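Local coordinates for chitooligosaccharide oxidase (Gibberella zeae, PDB 6Y0R), which oxidises the C1 hydroxyl of chitooligosaccharides to the lactone with a bicovalently bound FAD, passing the electrons to molecular oxygen to give hydrogen peroxide, at residues Y116-A121 and W142-R147; T125-P130 and E221-T226; L134-T139 and N327-S332; I183-V188 and V195-T200. One frame throughout, in Å; residues are numbered along the deposited sequence.

Contact 1 of 4, residues Y116-A121 and W142-R147; sequences YSVKLA and WNQGKR
Leu120 of strand 118-120 and Gln144 near the end of helix 134-145 mark the closest backbone approach, with 6.8 Å between their CA atoms. At that spacing no backbone-to-backbone hydrogen bond joins Tyr116-Ala121 to Trp142-Arg147, and side chains from the helix end bridge the gap. Just beyond the helix, Lys146 leaves helical geometry with a positive phi of 53°, and the chain turns back so that Arg147 faces Leu120.

The carboxamide of Gln144 supplies both polar links. Its NE2 donates to Val118 O at 2.9 Å, with the acceptor lying in the amide plane of the glutamine but the donor standing above the carbonyl plane of Val118. Its OE1 accepts from Leu120 N at 3.1 Å, the N-H tilted moderately from the plane of the side-chain carbonyl. The chain of Gln144 is extended beyond CG (chi2 -178°), which carries the amide across to the strand edge. NE2 also bonds to Glu140 one helical turn earlier, a second hold on the rotation of the amide.

Beside this clamp, Leu120 reaches the helix end mainly with CD2, which packs 3.6 Å from Gly145 CA and also 3.6 Å from Arg147 CG; CD1 touches Arg147 CG as well. The leucine and arginine side chains cross at about a right angle, and Arg147 NE hydrogen-bonds to Thr226 OG1.

Strand 118-120 pairs with strand 125-128 along one edge; a single glutamine amide thus serves its other edge as a peptide group would, satisfying one backbone C=O and one N-H with complementary bonds at the protein surface.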
loop_
_atom_site.group_PDB
_atom_site.type_symbol
_atom_site.label_atom_id
_atom_site.label_comp_id
_atom_site.label_asym_id
_atom_site.label_seq_id
_atom_site.Cartn_x
_atom_site.Cartn_y
_atom_site.Cartn_z
ATOM N N TYR A 116 6.819 11.937 -13.255
ATOM C CA TYR A 116 6.370 10.533 -13.426
ATOM C C TYR A 116 7.354 9.794 -14.336
ATOM O O TYR A 116 6.988 8.762 -14.899
ATOM C CB TYR A 116 4.912 10.488 -13.888
ATOM C CG TYR A 116 4.575 11.269 -15.131
ATOM C CD1 TYR A 116 4.881 10.766 -16.386
ATOM C CD2 TYR A 116 3.891 12.463 -15.047
ATOM C CE1 TYR A 116 4.571 11.482 -17.532
ATOM C CE2 TYR A 116 3.573 13.194 -16.182
ATOM C CZ TYR A 116 3.913 12.696 -17.420
ATOM O OH TYR A 116 3.553 13.416 -18.525
ATOM N N SER A 117 8.611 10.247 -14.390
ATOM C CA SER A 117 9.666 9.640 -15.236
ATOM C C SER A 117 9.934 8.203 -14.797
ATOM O O SER A 117 10.095 7.958 -13.578
ATOM C CB SER A 117 10.936 10.468 -15.164
ATOM O OG SER A 117 11.985 9.774 -15.791
ATOM N N VAL A 118 9.986 7.271 -15.740
ATOM C CA VAL A 118 10.476 5.895 -15.520
ATOM C C VAL A 118 11.634 5.673 -16.477
ATOM O O VAL A 118 11.380 5.742 -17.723
ATOM C CB VAL A 118 9.360 4.876 -15.797
ATOM C CG1 VAL A 118 9.879 3.461 -15.605
ATOM C CG2 VAL A 118 8.114 5.156 -14.988
ATOM N N LYS A 119 12.814 5.359 -15.964
ATOM C CA LYS A 119 14.030 5.147 -16.801
ATOM C C LYS A 119 14.638 3.788 -16.509
ATOM O O LYS A 119 15.260 3.601 -15.446
ATOM C CB LYS A 119 15.027 6.284 -16.555
ATOM C CG LYS A 119 14.537 7.666 -16.956
ATOM C CD LYS A 119 15.579 8.747 -16.700
ATOM C CE LYS A 119 15.062 10.144 -16.978
ATOM N NZ LYS A 119 16.011 11.170 -16.460
ATOM N N LEU A 120 14.634 2.954 -17.404
ATOM C CA LEU A 120 15.240 1.621 -17.270
ATOM C C LEU A 120 16.599 1.645 -17.950
ATOM O O LEU A 120 16.648 2.019 -19.147
ATOM C CB LEU A 120 14.330 0.611 -17.964
ATOM C CG LEU A 120 14.739 -0.849 -18.047
ATOM C CD1 LEU A 120 14.844 -1.473 -16.676
ATOM C CD2 LEU A 120 13.953 -1.736 -19.008
ATOM N N ALA A 121 17.502 1.071 -17.266
ATOM C CA ALA A 121 18.916 1.006 -17.723
ATOM C C ALA A 121 19.209 -0.389 -18.276
ATOM O O ALA A 121 18.448 -1.348 -18.003
ATOM C CB ALA A 121 19.829 1.377 -16.578
ATOM N N TRP A 142 7.622 -2.493 -19.039
ATOM C CA TRP A 142 7.251 -3.533 -20.029
ATOM C C TRP A 142 7.727 -3.079 -21.415
ATOM O O TRP A 142 8.418 -3.862 -22.094
ATOM C CB TRP A 142 5.749 -3.757 -20.000
ATOM C CG TRP A 142 5.257 -4.696 -21.059
ATOM C CD1 TRP A 142 4.545 -4.326 -22.154
ATOM C CD2 TRP A 142 5.330 -6.129 -21.074
ATOM N NE1 TRP A 142 4.191 -5.431 -22.870
ATOM C CE2 TRP A 142 4.639 -6.552 -22.224
ATOM C CE3 TRP A 142 5.904 -7.097 -20.252
ATOM C CZ2 TRP A 142 4.577 -7.893 -22.584
ATOM C CZ3 TRP A 142 5.818 -8.425 -20.594
ATOM C CH2 TRP A 142 5.133 -8.827 -21.738
ATOM N N ASN A 143 7.395 -1.869 -21.795
ATOM C CA ASN A 143 7.678 -1.408 -23.186
ATOM C C ASN A 143 9.184 -1.152 -23.341
ATOM O O ASN A 143 9.762 -1.511 -24.386
ATOM C CB ASN A 143 6.877 -0.163 -23.513
ATOM C CG ASN A 143 5.389 -0.396 -23.653
ATOM O OD1 ASN A 143 4.946 -1.514 -23.889
ATOM N ND2 ASN A 143 4.618 0.672 -23.634
ATOM N N GLN A 144 9.863 -0.608 -22.341
ATOM C CA GLN A 144 11.305 -0.260 -22.475
ATOM C C GLN A 144 12.161 -1.530 -22.524
ATOM O O GLN A 144 13.200 -1.525 -23.228
ATOM C CB GLN A 144 11.762 0.680 -21.352
ATOM C CG GLN A 144 11.229 2.099 -21.475
ATOM C CD GLN A 144 11.735 2.999 -20.375
ATOM O OE1 GLN A 144 12.895 2.910 -19.979
ATOM N NE2 GLN A 144 10.850 3.817 -19.829
ATOM N N GLY A 145 11.794 -2.619 -21.848
ATOM C CA GLY A 145 12.704 -3.759 -21.712
ATOM C C GLY A 145 12.082 -5.048 -21.264
ATOM O O GLY A 145 12.846 -5.978 -20.959
ATOM N N LYS A 146 10.753 -5.169 -21.274
ATOM C CA LYS A 146 10.063 -6.380 -20.791
ATOM C C LYS A 146 10.556 -6.701 -19.362
ATOM O O LYS A 146 10.972 -7.835 -19.058
ATOM C CB LYS A 146 10.326 -7.509 -21.777
ATOM C CG LYS A 146 9.332 -8.623 -21.685
ATOM C CD LYS A 146 9.541 -9.711 -22.725
ATOM C CE LYS A 146 8.409 -10.707 -22.707
ATOM N NZ LYS A 146 8.746 -11.908 -23.519
ATOM N N ARG A 147 10.572 -5.651 -18.546
ATOM C CA ARG A 147 10.970 -5.725 -17.132
ATOM C C ARG A 147 9.734 -5.387 -16.279
ATOM O O ARG A 147 8.725 -4.903 -16.807
ATOM C CB ARG A 147 12.147 -4.800 -16.827
ATOM C CG ARG A 147 13.357 -5.010 -17.744
ATOM C CD ARG A 147 13.919 -6.382 -17.586
ATOM N NE ARG A 147 14.555 -6.642 -16.300
ATOM C CZ ARG A 147 15.282 -7.709 -16.047
ATOM N NH1 ARG A 147 15.468 -8.630 -16.989
ATOM N NH2 ARG A 147 15.836 -7.871 -14.864
#

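Contact 2 of 4, residues T125-P130 and E221-T226; sequences TAKIQP and ELEFQT
Four backbone hydrogen bonds between Ala126 and Phe224 and between Ile128 and Leu222 join strand 125-128 to strand 218-228. The shortest runs from Ile128 N to Leu222 O, 2.8 Å; the reciprocal bond from Leu222 N to Ile128 O is 2.9 Å. Ala126 and Phe224 form the other hydrogen-bonded pair, and residues 125-128 and 221-225 run antiparallel, their directions 160° apart. Thr125 OG1 lies 2.8 Å from Glu223 OE2 and 3.1 Å from Phe224 O, placed there by a chi1 of -174° that sets the hydroxyl opposite the backbone N.

On the face that carries Thr125, Lys127 and Glu223, the lysine and Glu223 run side by side, while Glu221, two residues before Glu223, crosses the lysine obliquely. Their contacts are made by the aliphatic chain: Lys127 CD is 3.5 Å from Glu221 OE2, whereas Lys127 NZ stays 4.5 Å from Glu223 OE2, beyond a salt bridge.

The face of Ala126, Ile128, Leu222 and Phe224 is apolar. Ile128 CD1 meets Phe224 CD1 at 4.1 Å, the two side chains roughly perpendicular, and Leu159 of helix 159-165 covers Ile128, Leu222 and Phe224. Where the pairing ends, Thr226 CG2 meets Ala126 CB; Pro130, just past strand 125-128, touches the FAD.

The pairing therefore separates two chemistries within the PCMH-type FAD-binding domain: a carboxylate-rich face, where Lys127, its NZ near both carboxylates, would partly offset their charge, and a hydrocarbon face turned to helix 159-165.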
loop_
_atom_site.group_PDB
_atom_site.type_symbol
_atom_site.label_atom_id
_atom_site.label_comp_id
_atom_site.label_asym_id
_atom_site.label_seq_id
_atom_site.Cartn_x
_atom_site.Cartn_y
_atom_site.Cartn_z
ATOM N N THR A 125 18.470 -2.227 -13.814
ATOM C CA THR A 125 18.113 -1.222 -12.773
ATOM C C THR A 125 17.201 -0.152 -13.378
ATOM O O THR A 125 17.255 0.129 -14.589
ATOM C CB THR A 125 19.361 -0.589 -12.156
ATOM O OG1 THR A 125 18.906 0.243 -11.094
ATOM C CG2 THR A 125 20.093 0.279 -13.138
ATOM N N ALA A 126 16.340 0.454 -12.575
ATOM C CA ALA A 126 15.407 1.486 -13.038
ATOM C C ALA A 126 15.393 2.634 -12.036
ATOM O O ALA A 126 15.373 2.361 -10.847
ATOM C CB ALA A 126 14.018 0.925 -13.197
ATOM N N LYS A 127 15.355 3.857 -12.529
ATOM C CA LYS A 127 15.203 5.058 -11.696
ATOM C C LYS A 127 13.822 5.603 -11.995
ATOM O O LYS A 127 13.513 5.903 -13.182
ATOM C CB LYS A 127 16.278 6.085 -12.032
ATOM C CG LYS A 127 17.659 5.601 -11.634
ATOM C CD LYS A 127 18.764 6.584 -11.926
ATOM C CE LYS A 127 20.055 6.130 -11.285
ATOM N NZ LYS A 127 21.222 6.565 -12.084
ATOM N N ILE A 128 12.992 5.718 -10.962
ATOM C CA ILE A 128 11.574 6.095 -11.122
ATOM C C ILE A 128 11.244 7.233 -10.169
ATOM O O ILE A 128 11.598 7.142 -8.981
ATOM C CB ILE A 128 10.671 4.885 -10.900
ATOM C CG1 ILE A 128 11.190 3.673 -11.683
ATOM C CG2 ILE A 128 9.244 5.266 -11.229
ATOM C CD1 ILE A 128 10.378 2.401 -11.471
ATOM N N GLN A 129 10.590 8.241 -10.692
ATOM C CA GLN A 129 10.039 9.338 -9.876
ATOM C C GLN A 129 8.826 8.810 -9.133
ATOM O O GLN A 129 8.043 8.042 -9.677
ATOM C CB GLN A 129 9.756 10.564 -10.734
ATOM C CG GLN A 129 11.068 11.149 -11.293
ATOM C CD GLN A 129 10.851 12.422 -12.081
ATOM O OE1 GLN A 129 9.888 12.579 -12.839
ATOM N NE2 GLN A 129 11.685 13.421 -11.801
ATOM N N PRO A 130 8.644 9.174 -7.856
ATOM C CA PRO A 130 7.543 8.598 -7.068
ATOM C C PRO A 130 6.140 9.013 -7.519
ATOM O O PRO A 130 5.191 8.319 -7.196
ATOM C CB PRO A 130 7.787 9.139 -5.649
ATOM C CG PRO A 130 8.588 10.408 -5.888
ATOM C CD PRO A 130 9.477 10.109 -7.090
ATOM N N GLU A 221 13.319 10.373 -6.074
ATOM C CA GLU A 221 13.727 9.261 -6.973
ATOM C C GLU A 221 13.871 7.975 -6.169
ATOM O O GLU A 221 14.456 7.955 -5.060
ATOM C CB GLU A 221 15.041 9.581 -7.692
ATOM C CG GLU A 221 15.307 8.661 -8.879
ATOM C CD GLU A 221 16.661 8.884 -9.548
ATOM O OE1 GLU A 221 16.694 9.635 -10.534
ATOM O OE2 GLU A 221 17.679 8.293 -9.076
ATOM N N LEU A 222 13.425 6.887 -6.761
ATOM C CA LEU A 222 13.590 5.538 -6.235
ATOM C C LEU A 222 14.314 4.731 -7.291
ATOM O O LEU A 222 13.926 4.845 -8.465
ATOM C CB LEU A 222 12.218 4.913 -5.961
ATOM C CG LEU A 222 11.453 5.613 -4.844
ATOM C CD1 LEU A 222 9.992 5.222 -4.849
ATOM C CD2 LEU A 222 12.110 5.259 -3.522
ATOM N N GLU A 223 15.292 3.950 -6.872
ATOM C CA GLU A 223 16.012 3.050 -7.795
ATOM C C GLU A 223 15.694 1.623 -7.391
ATOM O O GLU A 223 15.756 1.290 -6.214
ATOM C CB GLU A 223 17.516 3.320 -7.767
ATOM C CG GLU A 223 18.261 2.483 -8.801
ATOM C CD GLU A 223 19.686 2.921 -9.094
ATOM O OE1 GLU A 223 20.318 3.564 -8.192
ATOM O OE2 GLU A 223 20.147 2.625 -10.229
ATOM N N PHE A 224 15.472 0.757 -8.368
ATOM C CA PHE A 224 15.119 -0.661 -8.154
ATOM C C PHE A 224 15.942 -1.575 -9.061
ATOM O O PHE A 224 16.293 -1.175 -10.181
ATOM C CB PHE A 224 13.653 -0.921 -8.526
ATOM C CG PHE A 224 12.631 -0.118 -7.757
ATOM C CD1 PHE A 224 12.324 1.176 -8.136
ATOM C CD2 PHE A 224 12.036 -0.670 -6.623
ATOM C CE1 PHE A 224 11.400 1.916 -7.411
ATOM C CE2 PHE A 224 11.117 0.070 -5.892
ATOM C CZ PHE A 224 10.787 1.349 -6.309
ATOM N N GLN A 225 16.121 -2.800 -8.619
ATOM C CA GLN A 225 16.567 -3.914 -9.484
ATOM C C GLN A 225 15.299 -4.579 -10.020
ATOM O O GLN A 225 14.608 -5.290 -9.249
ATOM C CB GLN A 225 17.439 -4.913 -8.731
ATOM C CG GLN A 225 17.900 -6.069 -9.621
ATOM C CD GLN A 225 18.618 -5.604 -10.872
ATOM O OE1 GLN A 225 19.551 -4.813 -10.794
ATOM N NE2 GLN A 225 18.165 -6.048 -12.045
ATOM N N THR A 226 14.964 -4.321 -11.285
ATOM C CA THR A 226 13.794 -4.969 -11.916
ATOM C C THR A 226 14.029 -6.477 -12.073
ATOM O O THR A 226 15.193 -6.935 -12.066
ATOM C CB THR A 226 13.433 -4.330 -13.269
ATOM O OG1 THR A 226 14.432 -4.760 -14.203
ATOM C CG2 THR A 226 13.293 -2.829 -13.195
#

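Contact 3 of 4, residues L134-T139 and N327-S332; sequences LGHVAT and NPTSAS
His136, in the first turns of helix 134-145, meets Asn327 of an irregular loop with their CA atoms 4.5 Å apart, the closest backbone approach of Leu134-Thr139 to Asn327-Ser332. The imidazole and the carboxamide lie nearly in one plane, 7° apart. Within it His136 ND1 donates to Asn327 OD1 at 2.7 Å, arriving on a lone pair of the amide oxygen, with an N-H...O angle of 152°.

Thr329 approaches the same ring from another direction: its CG2 sits over one face, 3.5 Å from the ring centroid and 20° off the normal, a CH-pi contact displaced toward ND1. With Tyr116 stacked edge-to-face on the histidine, the ring is held both in its plane and across it. The contact ties a helix of the PCMH-type FAD-binding domain to the loop that follows helix 312-320 and leads into strand 338-346 of the seven-stranded sheet.

One turn along, Thr139 crosses Asn327 at about a right angle, its CG2 3.9 Å from Asn327 CG. Thr139 OG1 is turned back to its own helix and donates to Gly135 O at 2.8 Å; Thr139 N reaches that oxygen from the opposite face of the carbonyl plane.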
loop_
_atom_site.group_PDB
_atom_site.type_symbol
_atom_site.label_atom_id
_atom_site.label_comp_id
_atom_site.label_asym_id
_atom_site.label_seq_id
_atom_site.Cartn_x
_atom_site.Cartn_y
_atom_site.Cartn_z
ATOM N N LEU A 134 1.343 3.292 -10.684
ATOM C CA LEU A 134 1.798 1.897 -10.878
ATOM C C LEU A 134 1.527 1.469 -12.327
ATOM O O LEU A 134 2.326 0.726 -12.872
ATOM C CB LEU A 134 1.091 0.959 -9.911
ATOM C CG LEU A 134 1.371 1.209 -8.448
ATOM C CD1 LEU A 134 0.658 0.167 -7.629
ATOM C CD2 LEU A 134 2.851 1.204 -8.153
ATOM N N GLY A 135 0.401 1.848 -12.907
ATOM C CA GLY A 135 0.108 1.432 -14.306
ATOM C C GLY A 135 1.107 2.026 -15.265
ATOM O O GLY A 135 1.561 1.344 -16.227
ATOM N N HIS A 136 1.559 3.249 -14.998
ATOM C CA HIS A 136 2.570 3.922 -15.845
ATOM C C HIS A 136 3.925 3.253 -15.628
ATOM O O HIS A 136 4.660 3.011 -16.577
ATOM C CB HIS A 136 2.594 5.414 -15.555
ATOM C CG HIS A 136 3.619 6.133 -16.352
ATOM N ND1 HIS A 136 3.553 6.198 -17.761
ATOM C CD2 HIS A 136 4.722 6.813 -15.974
ATOM C CE1 HIS A 136 4.583 6.925 -18.187
ATOM N NE2 HIS A 136 5.323 7.314 -17.106
ATOM N N VAL A 137 4.277 2.929 -14.392
ATOM C CA VAL A 137 5.481 2.137 -14.081
ATOM C C VAL A 137 5.457 0.843 -14.888
ATOM O O VAL A 137 6.477 0.515 -15.560
ATOM C CB VAL A 137 5.588 1.825 -12.585
ATOM C CG1 VAL A 137 6.690 0.820 -12.283
ATOM C CG2 VAL A 137 5.820 3.118 -11.826
ATOM N N ALA A 138 4.355 0.085 -14.777
ATOM C CA ALA A 138 4.294 -1.251 -15.401
ATOM C C ALA A 138 4.373 -1.092 -16.933
ATOM O O ALA A 138 5.150 -1.833 -17.580
ATOM C CB ALA A 138 3.049 -1.987 -15.021
ATOM N N THR A 139 3.655 -0.109 -17.476
ATOM C CA THR A 139 3.619 0.104 -18.949
ATOM C C THR A 139 5.033 0.433 -19.441
ATOM O O THR A 139 5.519 -0.146 -20.452
ATOM C CB THR A 139 2.610 1.196 -19.312
ATOM O OG1 THR A 139 1.326 0.713 -18.908
ATOM C CG2 THR A 139 2.582 1.492 -20.796
ATOM N N ASN A 327 -2.547 3.268 -17.974
ATOM C CA ASN A 327 -1.332 4.100 -18.093
ATOM C C ASN A 327 -1.630 5.543 -17.722
ATOM O O ASN A 327 -1.446 6.460 -18.526
ATOM C CB ASN A 327 -0.681 3.926 -19.451
ATOM C CG ASN A 327 0.636 4.662 -19.561
ATOM O OD1 ASN A 327 1.341 4.879 -18.575
ATOM N ND2 ASN A 327 0.965 5.102 -20.761
ATOM N N PRO A 328 -2.113 5.815 -16.493
ATOM C CA PRO A 328 -2.490 7.182 -16.136
ATOM C C PRO A 328 -1.283 8.069 -15.814
ATOM O O PRO A 328 -0.432 7.685 -15.029
ATOM C CB PRO A 328 -3.383 6.962 -14.904
ATOM C CG PRO A 328 -2.792 5.741 -14.268
ATOM C CD PRO A 328 -2.356 4.853 -15.414
ATOM N N THR A 329 -1.196 9.216 -16.477
ATOM C CA THR A 329 -0.161 10.236 -16.211
ATOM C C THR A 329 -0.784 11.630 -16.064
ATOM O O THR A 329 -0.052 12.526 -15.618
ATOM C CB THR A 329 0.914 10.224 -17.295
ATOM O OG1 THR A 329 0.240 10.516 -18.520
ATOM C CG2 THR A 329 1.629 8.902 -17.408
ATOM N N SER A 330 -2.039 11.843 -16.450
ATOM C CA SER A 330 -2.637 13.202 -16.500
ATOM C C SER A 330 -2.702 13.814 -15.103
ATOM O O SER A 330 -3.076 13.124 -14.141
ATOM C CB SER A 330 -3.998 13.201 -17.094
ATOM O OG SER A 330 -4.495 14.533 -17.138
ATOM N N ALA A 331 -2.463 15.120 -15.007
ATOM C CA ALA A 331 -2.711 15.899 -13.771
ATOM C C ALA A 331 -4.201 15.876 -13.403
ATOM O O ALA A 331 -4.520 16.100 -12.213
ATOM C CB ALA A 331 -2.198 17.315 -13.969
ATOM N N SER A 332 -5.120 15.580 -14.347
ATOM C CA SER A 332 -6.587 15.549 -14.095
ATOM C C SER A 332 -7.061 14.226 -13.448
ATOM O O SER A 332 -8.240 14.059 -13.312
ATOM C CB SER A 332 -7.354 15.857 -15.354
ATOM O OG SER A 332 -7.160 14.825 -16.305
#

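Contact 4 of 4, residues I183-V188 and V195-T200; sequences IGATVV and VHCSKT
Thr186 and His196 lie beside each other on one face of the sheet, as a non-hydrogen-bonded pair, their side chains crossing at about a right angle. The hydroxyl of the threonine lies at the edge of the imidazole, in its plane, with Thr186 OG1 3.8 Å from His196 ND1: a neighbour by packing. With CG anti to the backbone N (chi1 -179°), the ring reaches toward the partner strand and lies obliquely to Ala185 O. At another edge of the ring, in its plane, a water bound to Ile183 O makes a weak hydrogen bond with His196 NE2.

Strands 182-188 and 194-197 are the arms of a beta hairpin; residues 183-188 and 195-197 run antiparallel at 157°. Ala185 with Cys197 and Val187 with Val195 are its hydrogen-bonded pairs, each joined by two backbone bonds of 2.9 Å between N and O. Where the hairpin meets strand 218-228, Ile183 and Gly184 both oppose Glu223, a classic beta bulge.

On the face opposite His196, Cys197 SG sits 4.0 Å from Ala185 CB and 4.3 Å from Val187 CG2, while Val195 CG2 leans on Val187 CB. Leu205 of helix 203-212 packs against Val187, Val195 and Cys197. Past the strand end, Ser198 OG accepts from Thr200 N at 3.0 Å in an ST turn, and a second water accepts from Lys199 N and donates to Ile183 O.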
loop_
_atom_site.group_PDB
_atom_site.type_symbol
_atom_site.label_atom_id
_atom_site.label_comp_id
_atom_site.label_asym_id
_atom_site.label_seq_id
_atom_site.Cartn_x
_atom_site.Cartn_y
_atom_site.Cartn_z
ATOM N N ILE A 183 16.985 -0.472 -4.333
ATOM C CA ILE A 183 18.456 -0.494 -4.131
ATOM C C ILE A 183 18.973 0.915 -3.843
ATOM O O ILE A 183 20.154 1.025 -3.457
ATOM C CB ILE A 183 19.163 -1.134 -5.334
ATOM C CG1 ILE A 183 18.938 -0.357 -6.627
ATOM C CG2 ILE A 183 18.758 -2.587 -5.452
ATOM C CD1 ILE A 183 19.739 -0.941 -7.790
ATOM N N GLY A 184 18.180 1.948 -4.041
ATOM C CA GLY A 184 18.623 3.318 -3.744
ATOM C C GLY A 184 17.484 4.289 -3.726
ATOM O O GLY A 184 16.415 3.946 -4.200
ATOM N N ALA A 185 17.699 5.476 -3.178
ATOM C CA ALA A 185 16.687 6.550 -3.205
ATOM C C ALA A 185 17.381 7.903 -3.103
ATOM O O ALA A 185 18.469 7.997 -2.497
ATOM C CB ALA A 185 15.676 6.392 -2.072
ATOM N N THR A 186 16.741 8.899 -3.661
ATOM C CA THR A 186 17.131 10.301 -3.504
ATOM C C THR A 186 16.059 10.981 -2.670
ATOM O O THR A 186 14.855 10.908 -3.028
ATOM C CB THR A 186 17.408 10.919 -4.874
ATOM O OG1 THR A 186 18.381 10.079 -5.502
ATOM C CG2 THR A 186 17.911 12.336 -4.748
ATOM N N VAL A 187 16.479 11.695 -1.617
ATOM C CA VAL A 187 15.537 12.307 -0.647
ATOM C C VAL A 187 15.904 13.769 -0.477
ATOM O O VAL A 187 17.121 14.053 -0.293
ATOM C CB VAL A 187 15.584 11.569 0.703
ATOM C CG1 VAL A 187 14.526 12.144 1.632
ATOM C CG2 VAL A 187 15.446 10.069 0.547
ATOM N N VAL A 188 14.900 14.620 -0.537
ATOM C CA VAL A 188 14.997 16.036 -0.123
ATOM C C VAL A 188 14.749 16.043 1.384
ATOM O O VAL A 188 13.587 15.853 1.806
ATOM C CB VAL A 188 14.048 16.966 -0.883
ATOM C CG1 VAL A 188 14.113 18.390 -0.320
ATOM C CG2 VAL A 188 14.358 16.942 -2.394
ATOM N N VAL A 195 19.940 14.268 -0.684
ATOM C CA VAL A 195 20.902 13.197 -0.347
ATOM C C VAL A 195 20.548 11.922 -1.118
ATOM O O VAL A 195 19.359 11.687 -1.462
ATOM C CB VAL A 195 20.990 12.976 1.174
ATOM C CG1 VAL A 195 21.252 14.307 1.872
ATOM C CG2 VAL A 195 19.756 12.344 1.765
ATOM N N HIS A 196 21.556 11.121 -1.353
ATOM C CA HIS A 196 21.395 9.752 -1.870
ATOM C C HIS A 196 21.522 8.783 -0.696
ATOM O O HIS A 196 22.344 9.041 0.217
ATOM C CB HIS A 196 22.385 9.513 -3.024
ATOM C CG HIS A 196 22.253 8.151 -3.600
ATOM N ND1 HIS A 196 21.242 7.822 -4.487
ATOM C CD2 HIS A 196 22.938 7.019 -3.368
ATOM C CE1 HIS A 196 21.349 6.553 -4.811
ATOM N NE2 HIS A 196 22.373 6.029 -4.139
ATOM N N CYS A 197 20.723 7.709 -0.678
ATOM C CA CYS A 197 20.853 6.624 0.289
ATOM C C CYS A 197 20.678 5.261 -0.391
ATOM O O CYS A 197 20.101 5.184 -1.505
ATOM C CB CYS A 197 19.936 6.862 1.487
ATOM S SG CYS A 197 18.162 6.730 1.092
ATOM N N SER A 198 21.211 4.252 0.260
ATOM C CA SER A 198 21.343 2.867 -0.220
ATOM C C SER A 198 21.736 1.997 0.963
ATOM O O SER A 198 21.881 2.536 2.065
ATOM C CB SER A 198 22.353 2.795 -1.334
ATOM O OG SER A 198 23.651 2.942 -0.779
ATOM N N LYS A 199 21.886 0.706 0.756
ATOM C CA LYS A 199 22.421 -0.207 1.788
ATOM C C LYS A 199 23.806 0.300 2.220
ATOM O O LYS A 199 24.190 -0.046 3.349
ATOM C CB LYS A 199 22.445 -1.653 1.297
ATOM C CG LYS A 199 21.106 -2.375 1.397
ATOM C CD LYS A 199 21.003 -3.566 0.464
ATOM C CE LYS A 199 20.246 -3.247 -0.814
ATOM N NZ LYS A 199 20.964 -3.702 -2.035
ATOM N N THR A 200 24.513 1.092 1.407
ATOM C CA THR A 200 25.958 1.406 1.668
ATOM C C THR A 200 26.192 2.901 1.888
ATOM O O THR A 200 27.334 3.287 2.162
ATOM C CB THR A 200 26.860 0.878 0.544
ATOM O OG1 THR A 200 26.565 1.649 -0.618
ATOM C CG2 THR A 200 26.692 -0.611 0.327
HETATM O O HOH W 1 21.458 -0.611 -1.785
HETATM O O HOH W 2 22.301 2.768 -4.900
#

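From the N terminus, strand 118-120 opens contact 1, which closes a short loop of 20 residues at the end of helix 134-145. Contacts 2 and 3 both start inside that loop, so each crosses contact 1: strand 125-128 waits for strand 218-228, and the start of the helix waits for residues 327-332, the longest closure. Contacts 2 and 3 also cross each other. Contact 4, a local hairpin, is nested within the loops of both. Contacts 1, 2 and 4 build onto one antiparallel sheet, strand 218-228 linking 125-128 to 182-188, whereas contact 3 joins helix 134-145 to a loop between helix 312-320 and strand 338-346.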